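Local structure of KLLA0B12012p (Kluyveromyces lactis, 6Y3P) at residues 61-66 with 73-78; 110-115 with 121-126. The protein is Pby1, a direct partner of the mRNA decapping enzyme Dcp2, whose C-terminal ATP-grasp domain, this chain, probably binds ATP. All coordinates share one frame; numbering follows the deposited sequence.

Interaction 1 (61-66 with 73-78); sequences DQLMSN and SYIYRK
In the beta-alpha-beta crossover joining parallel strands 48-52 and 69-71, the short linking helix 60-65 sets Leu63 and Met64 against Ile75, in the loop that leaves edge strand 69-71. The contact is a small apolar one, burying 191 Å² in all, and the backbones stay well apart: the closest CA atoms, those of Met64 and Ile75, are 8.1 Å from each other. Leu63 and Ile75 lie alongside each other, running opposite ways, with Leu63 CD2 3.7 Å from Ile75 CG1. Leu63 CD2 also lies 3.5 Å from Ser73 O, a carbonyl that takes a hydrogen bond from Ser325 OG. Ile75 carries CG1 beside its backbone N (chi1 -71°) and is extended beyond it (chi2 172°), which brings CD1 up to the helix. There Ile75 CD1 lies 3.6 Å from Met64 CB, the two side chains crossing at about a right angle. Leu63 also packs on Tyr69 and Ala71, whereas Met64 forms the exposed margin of the contact. Beyond Ile75, the salt bridge of Arg77 NH2 with Glu327 ties the loop to strand 326-335, and Tyr74 N bonds to the same carboxylate. The other branch of Ile75 lies over Tyr76, CG2 sitting 3.7 Å above the plane of the Tyr76 ring and offset toward its rim.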
# COMPACT_ATOMS: atom_id res chain seq x y z
N ASP A 61 2.04 -24.20 1.67
CA ASP A 61 2.55 -25.33 2.46
C ASP A 61 3.95 -25.76 2.01
O ASP A 61 4.79 -26.09 2.85
CB ASP A 61 1.56 -26.52 2.44
CG ASP A 61 0.21 -26.20 3.09
OD1 ASP A 61 -0.78 -26.04 2.35
OD2 ASP A 61 0.16 -26.09 4.34
N GLN A 62 4.22 -25.72 0.69
CA GLN A 62 5.52 -26.06 0.10
C GLN A 62 6.55 -24.92 0.28
O GLN A 62 7.75 -25.14 0.11
CB GLN A 62 5.36 -26.42 -1.39
CG GLN A 62 5.12 -27.89 -1.61
CD GLN A 62 6.31 -28.55 -2.23
OE1 GLN A 62 7.34 -28.76 -1.60
NE2 GLN A 62 6.17 -28.95 -3.49
N LEU A 63 6.08 -23.71 0.61
CA LEU A 63 6.91 -22.54 0.84
C LEU A 63 7.45 -22.57 2.26
O LEU A 63 8.60 -22.17 2.50
CB LEU A 63 6.10 -21.25 0.56
CG LEU A 63 6.77 -19.89 0.74
CD1 LEU A 63 7.88 -19.66 -0.28
CD2 LEU A 63 5.74 -18.79 0.61
N MET A 64 6.63 -23.03 3.22
CA MET A 64 7.03 -23.10 4.62
C MET A 64 7.71 -24.41 4.99
O MET A 64 8.31 -24.49 6.06
CB MET A 64 5.86 -22.78 5.56
CG MET A 64 4.70 -23.70 5.42
SD MET A 64 3.45 -23.30 6.64
CE MET A 64 1.97 -23.65 5.72
N SER A 65 7.64 -25.42 4.11
CA SER A 65 8.21 -26.75 4.36
C SER A 65 9.38 -27.13 3.44
O SER A 65 10.20 -27.99 3.82
CB SER A 65 7.13 -27.82 4.28
OG SER A 65 6.69 -28.06 2.95
N ASN A 66 9.42 -26.56 2.22
CA ASN A 66 10.46 -26.87 1.25
C ASN A 66 11.28 -25.64 0.94
O ASN A 66 10.76 -24.62 0.47
CB ASN A 66 9.90 -27.51 -0.02
CG ASN A 66 10.92 -28.19 -0.91
OD1 ASN A 66 12.13 -28.01 -0.80
ND2 ASN A 66 10.44 -29.00 -1.83
N SER A 73 5.39 -14.40 -3.00
CA SER A 73 4.51 -14.01 -1.90
C SER A 73 5.07 -14.47 -0.57
O SER A 73 5.74 -15.52 -0.51
CB SER A 73 3.11 -14.59 -2.05
OG SER A 73 2.22 -13.97 -1.14
N TYR A 74 4.73 -13.71 0.50
CA TYR A 74 5.04 -14.08 1.87
C TYR A 74 3.80 -14.75 2.45
O TYR A 74 2.73 -14.68 1.83
CB TYR A 74 5.47 -12.87 2.71
CG TYR A 74 6.87 -12.39 2.40
CD1 TYR A 74 7.10 -11.47 1.38
CD2 TYR A 74 7.96 -12.81 3.16
CE1 TYR A 74 8.38 -11.03 1.09
CE2 TYR A 74 9.25 -12.36 2.89
CZ TYR A 74 9.45 -11.45 1.85
OH TYR A 74 10.72 -10.99 1.58
N ILE A 75 3.94 -15.43 3.59
CA ILE A 75 2.85 -16.16 4.22
C ILE A 75 2.07 -15.27 5.20
O ILE A 75 0.85 -15.18 5.09
CB ILE A 75 3.37 -17.47 4.85
CG1 ILE A 75 3.73 -18.48 3.73
CG2 ILE A 75 2.33 -18.09 5.79
CD1 ILE A 75 4.42 -19.75 4.17
N TYR A 76 2.78 -14.62 6.15
CA TYR A 76 2.19 -13.78 7.19
C TYR A 76 2.37 -12.31 6.85
O TYR A 76 3.42 -11.74 7.13
CB TYR A 76 2.78 -14.11 8.58
CG TYR A 76 2.54 -15.52 9.05
CD1 TYR A 76 1.28 -15.93 9.49
CD2 TYR A 76 3.55 -16.47 9.01
CE1 TYR A 76 1.04 -17.24 9.88
CE2 TYR A 76 3.33 -17.78 9.43
CZ TYR A 76 2.07 -18.16 9.87
OH TYR A 76 1.84 -19.44 10.30
N ARG A 77 1.37 -11.70 6.24
CA ARG A 77 1.50 -10.31 5.89
C ARG A 77 0.24 -9.47 6.22
O ARG A 77 0.17 -8.31 5.85
CB ARG A 77 1.96 -10.18 4.42
CG ARG A 77 0.93 -10.48 3.36
CD ARG A 77 1.11 -11.83 2.69
NE ARG A 77 -0.19 -12.21 2.12
CZ ARG A 77 -0.54 -12.04 0.85
NH1 ARG A 77 -1.76 -12.36 0.44
NH2 ARG A 77 0.34 -11.56 -0.03
N LYS A 78 -0.71 -10.06 6.96
CA LYS A 78 -1.98 -9.46 7.41
C LYS A 78 -1.78 -8.16 8.20
O LYS A 78 -2.57 -7.23 8.06
CB LYS A 78 -2.79 -10.49 8.22
CG LYS A 78 -3.79 -9.95 9.23
CD LYS A 78 -4.82 -10.99 9.58
CE LYS A 78 -5.80 -10.45 10.57
NZ LYS A 78 -6.96 -11.36 10.76

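Interaction 2 (110-115 with 121-126); sequences FNIDVD and DDALDE
Asp122 O takes two backbone N-H groups, Glu126 N at 3.2 Å and, weakly, Asp125 N, at the turn of helix from which the CB atoms of Glu126 and Ala123 point toward strand 110-113. The methyl of Ala123 is at the middle of the contact: Ala123 CB lies 3.4 Å from Asp113 O and 3.8 Å from Val114 CG2. Ile112 comes in alongside, CD1 resting 3.4 Å from Ala123 O and 3.7 Å from Leu124 CD2. Its CG1 lies beside the carbonyl carbon (chi1 -164°), a setting that carries CD1 across to the helix. The strand is an edge of the antiparallel sheet of the ATP-grasp fold, paired with strand 194-200; the axes of helix segment 121-125 and strand segment 110-113 come within 8.1 Å, at 140° between their directions. Ile112 also touches Phe195, Val197 and Leu130, while Phe167 and Ile160 of helix 160-171 meet Val114 and Leu124. An alanine in place of Ile112 lacks CG1 and CD1, which would probably open a gap beside Ala123 and leave Leu124 CD2 without its neighbour from the strand. Two carboxylates come near each other without a bond, Asp113 OD2 lying 4.5 Å from Glu126 OE1; the like charges would probably repel mildly.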
# COMPACT_ATOMS: atom_id res chain seq x y z
N PHE A 110 -10.06 3.79 12.43
CA PHE A 110 -10.63 3.09 13.57
C PHE A 110 -11.95 2.52 13.16
O PHE A 110 -12.55 3.00 12.20
CB PHE A 110 -10.82 4.04 14.76
CG PHE A 110 -9.58 4.79 15.18
CD1 PHE A 110 -9.30 6.05 14.65
CD2 PHE A 110 -8.71 4.26 16.12
CE1 PHE A 110 -8.15 6.74 15.04
CE2 PHE A 110 -7.57 4.96 16.52
CZ PHE A 110 -7.29 6.20 15.98
N ASN A 111 -12.40 1.48 13.87
CA ASN A 111 -13.68 0.83 13.63
C ASN A 111 -14.59 1.12 14.81
O ASN A 111 -14.20 0.96 15.97
CB ASN A 111 -13.50 -0.66 13.38
CG ASN A 111 -13.38 -0.97 11.92
OD1 ASN A 111 -12.31 -0.86 11.31
ND2 ASN A 111 -14.51 -1.29 11.29
N ILE A 112 -15.77 1.66 14.51
CA ILE A 112 -16.75 2.00 15.53
C ILE A 112 -18.09 1.31 15.24
O ILE A 112 -18.43 1.08 14.08
CB ILE A 112 -16.85 3.54 15.75
CG1 ILE A 112 -17.57 3.89 17.06
CG2 ILE A 112 -17.46 4.30 14.56
CD1 ILE A 112 -16.78 4.73 17.96
N ASP A 113 -18.79 0.93 16.30
CA ASP A 113 -20.11 0.31 16.23
C ASP A 113 -21.04 1.18 17.04
O ASP A 113 -20.88 1.31 18.26
CB ASP A 113 -20.10 -1.14 16.77
CG ASP A 113 -19.27 -2.15 15.98
OD1 ASP A 113 -19.12 -1.97 14.74
OD2 ASP A 113 -18.81 -3.14 16.59
N VAL A 114 -21.96 1.87 16.35
CA VAL A 114 -22.92 2.76 16.99
C VAL A 114 -24.31 2.26 16.65
O VAL A 114 -24.65 2.14 15.47
CB VAL A 114 -22.73 4.27 16.63
CG1 VAL A 114 -23.68 5.16 17.45
CG2 VAL A 114 -21.29 4.73 16.81
N ASP A 115 -25.09 1.95 17.68
CA ASP A 115 -26.46 1.45 17.57
C ASP A 115 -27.40 2.64 17.36
O ASP A 115 -28.16 2.66 16.39
CB ASP A 115 -26.85 0.66 18.84
CG ASP A 115 -25.93 -0.51 19.19
OD1 ASP A 115 -24.70 -0.28 19.35
OD2 ASP A 115 -26.44 -1.64 19.35
N ASP A 121 -21.18 8.17 22.98
CA ASP A 121 -20.16 8.27 24.02
C ASP A 121 -19.67 6.91 24.52
O ASP A 121 -18.50 6.80 24.85
CB ASP A 121 -20.61 9.17 25.19
CG ASP A 121 -20.58 10.66 24.90
OD1 ASP A 121 -19.72 11.10 24.07
OD2 ASP A 121 -21.39 11.40 25.51
N ASP A 122 -20.54 5.89 24.55
CA ASP A 122 -20.16 4.54 24.98
C ASP A 122 -19.34 3.84 23.90
O ASP A 122 -18.44 3.07 24.22
CB ASP A 122 -21.39 3.69 25.29
CG ASP A 122 -22.25 4.16 26.44
OD1 ASP A 122 -22.00 5.28 26.97
OD2 ASP A 122 -23.19 3.42 26.82
N ALA A 123 -19.65 4.12 22.63
CA ALA A 123 -18.94 3.56 21.48
C ALA A 123 -17.51 4.12 21.41
O ALA A 123 -16.59 3.39 21.04
CB ALA A 123 -19.70 3.84 20.20
N LEU A 124 -17.33 5.40 21.83
CA LEU A 124 -16.03 6.07 21.87
C LEU A 124 -15.14 5.51 22.99
O LEU A 124 -13.91 5.58 22.90
CB LEU A 124 -16.17 7.60 21.95
CG LEU A 124 -16.84 8.32 20.75
CD1 LEU A 124 -16.89 9.82 20.96
CD2 LEU A 124 -16.13 8.05 19.45
N ASP A 125 -15.76 4.90 24.01
CA ASP A 125 -15.03 4.26 25.11
C ASP A 125 -14.58 2.86 24.67
O ASP A 125 -13.42 2.54 24.87
CB ASP A 125 -15.87 4.25 26.39
CG ASP A 125 -16.29 5.65 26.82
OD1 ASP A 125 -15.55 6.62 26.50
OD2 ASP A 125 -17.37 5.79 27.42
N GLU A 126 -15.43 2.11 23.96
CA GLU A 126 -15.16 0.78 23.39
C GLU A 126 -14.01 0.81 22.31
O GLU A 126 -13.59 -0.24 21.81
CB GLU A 126 -16.46 0.19 22.81
CG GLU A 126 -16.54 -1.33 22.77
CD GLU A 126 -17.51 -1.88 21.75
OE1 GLU A 126 -17.35 -1.57 20.54
OE2 GLU A 126 -18.40 -2.66 22.14

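Interactions 1 and 2 follow one another along the chain and do not touch: their centres are 36 Å apart and their nearest atoms about 12 Å. Each joins a short helix to a nearby piece of chain through apolar side chains, in different parts of the fold. Interaction 1 belongs to the parallel-sheet N-terminal part, where its loop is bonded to strand 326-335 of the six-stranded antiparallel sheet. Interaction 2 packs a helix on the edge of the five-stranded sheet, with its centre about 27 Å from that of the chain, against about 20 Å for interaction 1. ATP-grasp enzymes hold nucleotide between two lobes, and these two antiparallel sheets probably belong to those lobes.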